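Local structure of triosephosphate isomerase (Toxoplasma gondii, 5UPR) at residues P96-G101 and E130-I135; I138-E143 and I176-V181; D201-L206 and V214-R219. The protein probably catalyses the interconversion of D-glyceraldehyde 3-phosphate and dihydroxyacetone phosphate in glycolysis and gluconeogenesis, working as a homodimer. All blocks are in the same frame, centred on the assembly; numbering follows the deposited sequence.

Overall arrangement
All three contacts belong to one beta/alpha barrel of the triosephosphate isomerase family and follow one another along the chain. Interaction 1 pairs strand 97-100 with strand 133-138. The latter strand then pairs with strand 174-178 in interaction 2, as both run out into loops. Interaction 3 joins helix 192-209, which follows strand 174-178, to helix 212-217 and the turn leading into strand 220-222. Centres lie about 19 Å apart for interactions 1 and 2, about 18 Å for 1 and 3, and about 16 Å for 2 and 3. Ile202 packs on Ile138, Ile176 and Tyr178, tying the helix layer to the sheet. Together the contacts run from strand 97-100 through 133-138 and 174-178 to the entry of strand 220-222.

Interaction 1 (P96-G101 and E130-I135); sequences PWVVLG and EGLSVI
Pro96 meets Leu132 and Ser133 where two neighbouring parallel strands of the barrel come together: its carbonyl O takes the N-H of Ser133 at 3.0 Å between Ser133 N and Pro96 O. A water also donates to Pro96 O, reaching Gly131 O weakly. Next comes Trp97, on the barrel-interior face with Val99, Ser133 and Ile135. With CG beside the backbone N (chi1 -72°), the indole leans across the neighbouring strand, and Ser133 CB sits over its six-membered ring, 3.3 Å from the ring centroid and only 8° off the normal. The serine carbon, not OG, makes this CH-pi contact. Ile135 CG1 follows at 3.8 Å from Trp97 CE3, while NE1 is bonded to Gln66 and Phe11 meets the indole edge-to-face. Val98 returns to the ladder: its N gives to Ser133 O at 3.0 Å, and its O accepts from Ile135 N at 2.8 Å. Its methyls point outward toward the helices, CG1 on Leu132 CD1 at 3.8 Å and CG2 against Val134 CG2. Val99 touches Ile135 CD1 through CG2, again inside. Leu100 closes the ladder, with its N 2.9 Å from Ile135 O in a nearly straight bond (174° at the hydrogen), and its CD1 packs on Val134 CG1 on the helix side. Backbone amides thus make all the direct hydrogen bonds between the segments and set the parallel register; apolar and CH-pi packing, closest between carbons, adds to them, with no charged pair across.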
loop_
_atom_site.group_PDB
_atom_site.type_symbol
_atom_site.label_atom_id
_atom_site.label_comp_id
_atom_site.label_asym_id
_atom_site.label_seq_id
_atom_site.Cartn_x
_atom_site.Cartn_y
_atom_site.Cartn_z
ATOM N N PRO A 96 1.938 -11.828 10.668
ATOM C CA PRO A 96 1.205 -13.088 10.384
ATOM C C PRO A 96 -0.138 -12.934 9.681
ATOM O O PRO A 96 -0.597 -13.931 9.126
ATOM C CB PRO A 96 1.021 -13.727 11.760
ATOM C CG PRO A 96 1.197 -12.597 12.744
ATOM C CD PRO A 96 1.964 -11.493 12.103
ATOM N N TRP A 97 -0.722 -11.721 9.631
ATOM C CA TRP A 97 -2.055 -11.519 9.114
ATOM C C TRP A 97 -2.108 -10.432 8.061
ATOM O O TRP A 97 -1.344 -9.475 8.109
ATOM C CB TRP A 97 -3.052 -11.125 10.227
ATOM C CG TRP A 97 -3.390 -12.235 11.135
ATOM C CD1 TRP A 97 -2.716 -12.571 12.243
ATOM C CD2 TRP A 97 -4.497 -13.141 11.053
ATOM N NE1 TRP A 97 -3.293 -13.634 12.856
ATOM C CE2 TRP A 97 -4.369 -14.044 12.134
ATOM C CE3 TRP A 97 -5.549 -13.312 10.153
ATOM C CZ2 TRP A 97 -5.250 -15.087 12.361
ATOM C CZ3 TRP A 97 -6.446 -14.373 10.357
ATOM C CH2 TRP A 97 -6.294 -15.224 11.455
ATOM N N VAL A 98 -3.080 -10.562 7.164
ATOM C CA VAL A 98 -3.464 -9.502 6.256
ATOM C C VAL A 98 -5.000 -9.361 6.173
ATOM O O VAL A 98 -5.707 -10.371 6.247
ATOM C CB VAL A 98 -2.935 -9.719 4.834
ATOM C CG1 VAL A 98 -1.426 -9.554 4.877
ATOM C CG2 VAL A 98 -3.337 -11.055 4.212
ATOM N N VAL A 99 -5.455 -8.122 5.974
ATOM C CA VAL A 99 -6.842 -7.819 5.642
ATOM C C VAL A 99 -6.968 -7.716 4.144
ATOM O O VAL A 99 -6.186 -6.973 3.501
ATOM C CB VAL A 99 -7.271 -6.488 6.279
ATOM C CG1 VAL A 99 -8.729 -6.159 5.938
ATOM C CG2 VAL A 99 -7.024 -6.498 7.841
ATOM N N LEU A 100 -7.920 -8.467 3.550
ATOM C CA LEU A 100 -8.112 -8.431 2.084
ATOM C C LEU A 100 -9.554 -8.234 1.724
ATOM O O LEU A 100 -10.470 -8.759 2.415
ATOM C CB LEU A 100 -7.595 -9.744 1.496
ATOM C CG LEU A 100 -6.060 -9.857 1.439
ATOM C CD1 LEU A 100 -5.608 -11.180 0.829
ATOM C CD2 LEU A 100 -5.483 -8.717 0.612
ATOM N N GLY A 101 -9.785 -7.525 0.644
ATOM C CA GLY A 101 -11.114 -7.219 0.183
ATOM C C GLY A 101 -12.031 -6.317 0.980
ATOM O O GLY A 101 -13.240 -6.368 0.815
ATOM N N GLU A 130 1.871 -18.001 0.570
ATOM C CA GLU A 130 3.071 -17.597 1.316
ATOM C C GLU A 130 2.941 -17.783 2.832
ATOM O O GLU A 130 3.734 -17.215 3.569
ATOM C CB GLU A 130 3.411 -16.146 0.997
ATOM C CG GLU A 130 3.808 -15.930 -0.443
ATOM C CD GLU A 130 5.146 -16.531 -0.836
ATOM O OE1 GLU A 130 6.055 -16.714 0.032
ATOM O OE2 GLU A 130 5.285 -16.792 -2.041
ATOM N N GLY A 131 1.969 -18.568 3.291
ATOM C CA GLY A 131 1.846 -18.837 4.729
ATOM C C GLY A 131 1.177 -17.751 5.599
ATOM O O GLY A 131 1.195 -17.884 6.799
ATOM N N LEU A 132 0.523 -16.754 4.991
ATOM C CA LEU A 132 -0.200 -15.777 5.789
ATOM C C LEU A 132 -1.570 -16.278 6.182
ATOM O O LEU A 132 -2.122 -17.170 5.518
ATOM C CB LEU A 132 -0.395 -14.428 5.036
ATOM C CG LEU A 132 0.935 -13.683 4.719
ATOM C CD1 LEU A 132 0.632 -12.524 3.808
ATOM C CD2 LEU A 132 1.600 -13.197 6.034
ATOM N N SER A 133 -2.097 -15.754 7.298
ATOM C CA SER A 133 -3.538 -15.804 7.578
ATOM C C SER A 133 -4.238 -14.535 7.078
ATOM O O SER A 133 -3.658 -13.478 7.033
ATOM C CB SER A 133 -3.763 -15.990 9.081
ATOM O OG SER A 133 -3.296 -17.255 9.467
ATOM N N VAL A 134 -5.493 -14.676 6.691
ATOM C CA VAL A 134 -6.241 -13.658 5.951
ATOM C C VAL A 134 -7.567 -13.363 6.640
ATOM O O VAL A 134 -8.329 -14.291 6.933
ATOM C CB VAL A 134 -6.547 -14.195 4.541
ATOM C CG1 VAL A 134 -7.470 -13.229 3.792
ATOM C CG2 VAL A 134 -5.226 -14.420 3.778
ATOM N N ILE A 135 -7.835 -12.095 6.891
ATOM C CA ILE A 135 -9.165 -11.617 7.223
ATOM C C ILE A 135 -9.825 -11.217 5.893
ATOM O O ILE A 135 -9.491 -10.157 5.323
ATOM C CB ILE A 135 -9.101 -10.450 8.202
ATOM C CG1 ILE A 135 -8.405 -10.856 9.492
ATOM C CG2 ILE A 135 -10.498 -9.941 8.516
ATOM C CD1 ILE A 135 -8.019 -9.652 10.380
HETATM O O HOH W 1 0.698 -16.101 9.656
#

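Interaction 2 (I138-E143 and I176-V181); sequences IGETLE and IAYEPV
Ile138 and Tyr178 form the last bridge between two parallel strands of the beta/alpha barrel, and the chains continue side by side beyond it, their end-to-end directions 18° apart. Ile138 N donates to Ala177 O at 3.0 Å, and Ile138 O accepts from Glu179 N at the same separation of 3.0 Å. Past the strands, Val181 N still finds Glu140 O at 2.9 Å. Between these bonds Gly139 lays its CA 3.5 Å from Glu179 O in a CA-H...O contact. A water donates to Glu179 O and, weakly, to Ile138 O. Ala-Tyr-Glu-Pro-Val belongs to a family signature, and Glu179 stands at the C-terminal end of the strand, where barrels of this family keep their active site; a nearby sulfate, probably from the crystallisation liquor, is consistent with that pocket.

Among the side chains, Glu140 and Tyr178 make the main polar link. The CB of Glu140 points away from the other segment, but CG set between the backbone N and the carbonyl carbon (chi1 86°) and a bend at chi2 carry the carboxylate back. It lies nearly coplanar with the phenol ring, 5° between planes, with OE1 at the ring edge. Arg145 and Trp182 hold the other oxygen, OE2, and Arg145 also bonds to Tyr178 OH; this network should hold the hydroxyl end of the ring in place and would probably stabilise the carboxylate's negative charge. Pro180 lies alongside the carboxylate, its CD 3.7 Å above the plane of the Tyr178 ring, toward the rim. Further back along the strands, Ile138 CD1 rests on Ile176 CG2 at 3.7 Å. The phenol hydroxyl itself donates to Glu140: Tyr178 OH lies 2.7 Å from Glu140 OE1, on the syn lone pair of that oxygen.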
loop_
_atom_site.group_PDB
_atom_site.type_symbol
_atom_site.label_atom_id
_atom_site.label_comp_id
_atom_site.label_asym_id
_atom_site.label_seq_id
_atom_site.Cartn_x
_atom_site.Cartn_y
_atom_site.Cartn_z
ATOM N N ILE A 138 -16.240 -9.387 3.146
ATOM C CA ILE A 138 -17.375 -9.485 2.169
ATOM C C ILE A 138 -18.522 -8.660 2.721
ATOM O O ILE A 138 -18.530 -8.323 3.895
ATOM C CB ILE A 138 -17.861 -10.973 1.980
ATOM C CG1 ILE A 138 -18.346 -11.604 3.267
ATOM C CG2 ILE A 138 -16.785 -11.855 1.421
ATOM C CD1 ILE A 138 -18.880 -12.991 3.165
ATOM N N GLY A 139 -19.513 -8.359 1.904
ATOM C CA GLY A 139 -20.652 -7.585 2.371
ATOM C C GLY A 139 -21.457 -6.990 1.237
ATOM O O GLY A 139 -20.905 -6.715 0.212
ATOM N N GLU A 140 -22.758 -6.821 1.457
ATOM C CA GLU A 140 -23.670 -6.311 0.469
ATOM C C GLU A 140 -23.973 -4.814 0.680
ATOM O O GLU A 140 -23.784 -4.275 1.781
ATOM C CB GLU A 140 -24.986 -7.131 0.504
ATOM C CG GLU A 140 -26.085 -6.711 1.504
ATOM C CD GLU A 140 -25.718 -6.964 2.970
ATOM O OE1 GLU A 140 -24.635 -7.502 3.280
ATOM O OE2 GLU A 140 -26.571 -6.604 3.825
ATOM N N THR A 141 -24.487 -4.181 -0.384
ATOM C CA THR A 141 -24.860 -2.792 -0.355
ATOM C C THR A 141 -26.271 -2.666 0.221
ATOM O O THR A 141 -27.023 -3.649 0.352
ATOM C CB THR A 141 -24.881 -2.194 -1.782
ATOM O OG1 THR A 141 -25.901 -2.862 -2.559
ATOM C CG2 THR A 141 -23.498 -2.312 -2.529
ATOM N N LEU A 142 -26.639 -1.422 0.554
ATOM C CA LEU A 142 -27.995 -1.168 1.052
ATOM C C LEU A 142 -29.033 -1.611 0.009
ATOM O O LEU A 142 -30.031 -2.216 0.367
ATOM C CB LEU A 142 -28.180 0.309 1.361
ATOM C CG LEU A 142 -29.569 0.738 1.845
ATOM C CD1 LEU A 142 -29.849 0.097 3.210
ATOM C CD2 LEU A 142 -29.619 2.271 1.824
ATOM N N GLU A 143 -28.812 -1.267 -1.243
ATOM C CA GLU A 143 -29.742 -1.650 -2.323
ATOM C C GLU A 143 -29.878 -3.155 -2.437
ATOM O O GLU A 143 -30.990 -3.662 -2.621
ATOM C CB GLU A 143 -29.307 -1.071 -3.671
ATOM C CG GLU A 143 -30.343 -1.292 -4.762
ATOM C CD GLU A 143 -30.282 -2.654 -5.507
ATOM O OE1 GLU A 143 -31.396 -3.215 -5.574
ATOM O OE2 GLU A 143 -29.207 -3.150 -6.004
ATOM N N ILE A 176 -13.476 -14.931 8.031
ATOM C CA ILE A 176 -14.357 -14.154 7.159
ATOM C C ILE A 176 -14.931 -12.978 7.981
ATOM O O ILE A 176 -15.462 -13.185 9.096
ATOM C CB ILE A 176 -15.515 -15.022 6.643
ATOM C CG1 ILE A 176 -14.939 -16.103 5.719
ATOM C CG2 ILE A 176 -16.562 -14.146 5.859
ATOM C CD1 ILE A 176 -15.956 -17.023 5.103
ATOM N N ALA A 177 -14.794 -11.760 7.464
ATOM C CA ALA A 177 -15.380 -10.587 8.095
ATOM C C ALA A 177 -16.585 -10.152 7.275
ATOM O O ALA A 177 -16.444 -9.785 6.120
ATOM C CB ALA A 177 -14.392 -9.448 8.198
ATOM N N TYR A 178 -17.759 -10.252 7.884
ATOM C CA TYR A 178 -18.993 -9.856 7.229
ATOM C C TYR A 178 -19.211 -8.425 7.650
ATOM O O TYR A 178 -19.501 -8.180 8.843
ATOM C CB TYR A 178 -20.178 -10.743 7.625
ATOM C CG TYR A 178 -21.483 -10.140 7.164
ATOM C CD1 TYR A 178 -21.689 -9.857 5.838
ATOM C CD2 TYR A 178 -22.485 -9.813 8.067
ATOM C CE1 TYR A 178 -22.843 -9.203 5.414
ATOM C CE2 TYR A 178 -23.649 -9.169 7.654
ATOM C CZ TYR A 178 -23.828 -8.869 6.315
ATOM O OH TYR A 178 -24.945 -8.233 5.851
ATOM N N GLU A 179 -19.057 -7.479 6.703
ATOM C CA GLU A 179 -19.312 -6.076 6.970
ATOM C C GLU A 179 -20.299 -5.542 5.954
ATOM O O GLU A 179 -19.888 -5.247 4.860
ATOM C CB GLU A 179 -18.055 -5.173 6.958
ATOM C CG GLU A 179 -16.905 -5.672 7.787
ATOM C CD GLU A 179 -15.808 -4.555 7.954
ATOM O OE1 GLU A 179 -15.751 -3.963 9.043
ATOM O OE2 GLU A 179 -14.991 -4.229 7.019
ATOM N N PRO A 180 -21.588 -5.460 6.299
ATOM C CA PRO A 180 -22.465 -4.850 5.344
ATOM C C PRO A 180 -22.013 -3.425 5.022
ATOM O O PRO A 180 -21.656 -2.633 5.922
ATOM C CB PRO A 180 -23.870 -4.853 6.019
ATOM C CG PRO A 180 -23.664 -5.265 7.463
ATOM C CD PRO A 180 -22.225 -5.709 7.619
ATOM N N VAL A 181 -22.023 -3.080 3.729
ATOM C CA VAL A 181 -21.475 -1.801 3.333
ATOM C C VAL A 181 -22.244 -0.651 3.993
ATOM O O VAL A 181 -21.642 0.350 4.389
ATOM C CB VAL A 181 -21.368 -1.637 1.802
ATOM C CG1 VAL A 181 -20.644 -0.304 1.444
ATOM C CG2 VAL A 181 -20.544 -2.776 1.239
HETATM O O HOH W 2 -17.653 -5.433 3.484
#

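Interaction 3 (D201-L206 and V214-R219); sequences DIRNWL and VAEATR
Arg203 turns the edge of its guanidinium to the end of the short helix 212-217: Ala215 O and Thr218 O both lie near its plane, and both are gripped by the same nitrogen. Arg203 NH1 is 2.9 Å from Ala215 O and 2.8 Å from Thr218 O, in bonds of 160° and 159° at the hydrogens. NE and NH2 form salt bridges with Asp239 and Asp241, respectively, which should fix the rotation of the group. CG swings opposite the backbone N (chi1 -160°), and a bend at chi3 then brings NH1 round to the carbonyls. The arginine's own backbone is also close, Ala215 CB lying 3.5 Å from Arg203 O.

One helical turn on, Leu206 fills the apolar part of the contact. Its CB rests 3.8 Å from Ala215 CA, its CD1 meets Thr218 CB at the same distance of 3.8 Å, and CD2 reaches toward Val214 CG1. Thr218 is held in turn by Val214 O, which accepts from Thr218 OG1 at 2.6 Å and from Thr218 N on opposite faces of the carbonyl. Helix 192-209 is thereby joined to helix 212-217 and the turn after it, leading into strand 220-222, within a beta-alpha-beta crossover of the kind from which beta/alpha barrels are built.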
loop_
_atom_site.group_PDB
_atom_site.type_symbol
_atom_site.label_atom_id
_atom_site.label_comp_id
_atom_site.label_asym_id
_atom_site.label_seq_id
_atom_site.Cartn_x
_atom_site.Cartn_y
_atom_site.Cartn_z
ATOM N N ASP A 201 -25.953 -18.026 7.089
ATOM C CA ASP A 201 -25.929 -18.179 5.659
ATOM C C ASP A 201 -24.496 -18.320 5.122
ATOM O O ASP A 201 -24.263 -19.105 4.240
ATOM C CB ASP A 201 -26.551 -16.969 4.946
ATOM C CG ASP A 201 -28.064 -16.874 5.071
ATOM O OD1 ASP A 201 -28.724 -17.897 5.395
ATOM O OD2 ASP A 201 -28.556 -15.769 4.732
ATOM N N ILE A 202 -23.573 -17.537 5.639
ATOM C CA ILE A 202 -22.189 -17.604 5.256
ATOM C C ILE A 202 -21.617 -18.977 5.649
ATOM O O ILE A 202 -20.920 -19.613 4.835
ATOM C CB ILE A 202 -21.363 -16.451 5.881
ATOM C CG1 ILE A 202 -21.754 -15.133 5.237
ATOM C CG2 ILE A 202 -19.843 -16.753 5.773
ATOM C CD1 ILE A 202 -21.344 -13.979 6.078
ATOM N N ARG A 203 -21.946 -19.442 6.834
ATOM C CA ARG A 203 -21.466 -20.775 7.293
ATOM C C ARG A 203 -22.093 -21.914 6.472
ATOM O O ARG A 203 -21.408 -22.857 6.163
ATOM C CB ARG A 203 -21.660 -20.948 8.797
ATOM C CG ARG A 203 -20.797 -22.041 9.425
ATOM C CD ARG A 203 -20.952 -22.157 10.945
ATOM N NE ARG A 203 -20.682 -20.865 11.619
ATOM C CZ ARG A 203 -19.487 -20.317 11.801
ATOM N NH1 ARG A 203 -18.382 -20.909 11.415
ATOM N NH2 ARG A 203 -19.404 -19.127 12.392
ATOM N N ASN A 204 -23.339 -21.770 6.054
ATOM C CA ASN A 204 -24.001 -22.767 5.198
ATOM C C ASN A 204 -23.328 -22.729 3.835
ATOM O O ASN A 204 -23.194 -23.782 3.221
ATOM C CB ASN A 204 -25.516 -22.566 5.011
ATOM C CG ASN A 204 -26.331 -22.772 6.281
ATOM O OD1 ASN A 204 -25.888 -23.420 7.236
ATOM N ND2 ASN A 204 -27.540 -22.173 6.305
ATOM N N TRP A 205 -22.889 -21.557 3.364
ATOM C CA TRP A 205 -22.155 -21.491 2.115
ATOM C C TRP A 205 -20.853 -22.291 2.228
ATOM O O TRP A 205 -20.543 -23.071 1.312
ATOM C CB TRP A 205 -21.870 -20.025 1.651
ATOM C CG TRP A 205 -21.155 -19.993 0.317
ATOM C CD1 TRP A 205 -21.731 -19.953 -0.941
ATOM C CD2 TRP A 205 -19.745 -20.100 0.101
ATOM N NE1 TRP A 205 -20.750 -20.038 -1.899
ATOM C CE2 TRP A 205 -19.523 -20.083 -1.292
ATOM C CE3 TRP A 205 -18.636 -20.169 0.969
ATOM C CZ2 TRP A 205 -18.247 -20.248 -1.834
ATOM C CZ3 TRP A 205 -17.339 -20.295 0.392
ATOM C CH2 TRP A 205 -17.178 -20.285 -0.971
ATOM N N LEU A 206 -20.067 -22.086 3.328
ATOM C CA LEU A 206 -18.821 -22.821 3.513
ATOM C C LEU A 206 -19.079 -24.330 3.456
ATOM O O LEU A 206 -18.309 -25.067 2.858
ATOM C CB LEU A 206 -18.124 -22.447 4.799
ATOM C CG LEU A 206 -17.592 -21.024 4.904
ATOM C CD1 LEU A 206 -17.253 -20.681 6.364
ATOM C CD2 LEU A 206 -16.389 -20.890 4.026
ATOM N N VAL A 214 -14.612 -27.139 7.170
ATOM C CA VAL A 214 -14.236 -25.762 6.998
ATOM C C VAL A 214 -15.331 -24.874 7.596
ATOM O O VAL A 214 -15.024 -23.866 8.262
ATOM C CB VAL A 214 -13.937 -25.419 5.549
ATOM C CG1 VAL A 214 -13.828 -23.900 5.337
ATOM C CG2 VAL A 214 -12.596 -26.085 5.149
ATOM N N ALA A 215 -16.598 -25.262 7.384
ATOM C CA ALA A 215 -17.713 -24.496 7.937
ATOM C C ALA A 215 -17.654 -24.388 9.456
ATOM O O ALA A 215 -17.869 -23.332 10.003
ATOM C CB ALA A 215 -19.035 -25.068 7.488
ATOM N N GLU A 216 -17.362 -25.492 10.128
ATOM C CA GLU A 216 -17.315 -25.518 11.590
ATOM C C GLU A 216 -16.114 -24.790 12.172
ATOM O O GLU A 216 -16.220 -24.247 13.267
ATOM C CB GLU A 216 -17.362 -26.945 12.125
ATOM C CG GLU A 216 -18.720 -27.608 11.924
ATOM C CD GLU A 216 -19.919 -26.786 12.416
ATOM O OE1 GLU A 216 -20.303 -26.910 13.604
ATOM O OE2 GLU A 216 -20.511 -26.052 11.604
ATOM N N ALA A 217 -14.977 -24.788 11.474
ATOM C CA ALA A 217 -13.765 -24.209 12.009
ATOM C C ALA A 217 -13.588 -22.713 11.690
ATOM O O ALA A 217 -12.888 -22.008 12.424
ATOM C CB ALA A 217 -12.568 -24.980 11.535
ATOM N N THR A 218 -14.209 -22.204 10.618
ATOM C CA THR A 218 -13.872 -20.877 10.156
ATOM C C THR A 218 -14.546 -19.823 11.060
ATOM O O THR A 218 -15.774 -19.823 11.211
ATOM C CB THR A 218 -14.270 -20.685 8.678
ATOM O OG1 THR A 218 -13.668 -21.689 7.849
ATOM C CG2 THR A 218 -13.914 -19.306 8.183
ATOM N N ARG A 219 -13.760 -18.925 11.669
ATOM C CA ARG A 219 -14.383 -17.789 12.353
ATOM C C ARG A 219 -15.078 -16.833 11.337
ATOM O O ARG A 219 -14.501 -16.479 10.295
ATOM C CB ARG A 219 -13.373 -16.995 13.172
ATOM C CG ARG A 219 -13.073 -17.556 14.516
ATOM C CD ARG A 219 -12.113 -18.779 14.508
ATOM N NE ARG A 219 -10.799 -18.481 13.958
ATOM C CZ ARG A 219 -9.787 -17.903 14.632
ATOM N NH1 ARG A 219 -9.914 -17.525 15.896
ATOM N NH2 ARG A 219 -8.643 -17.687 14.028
#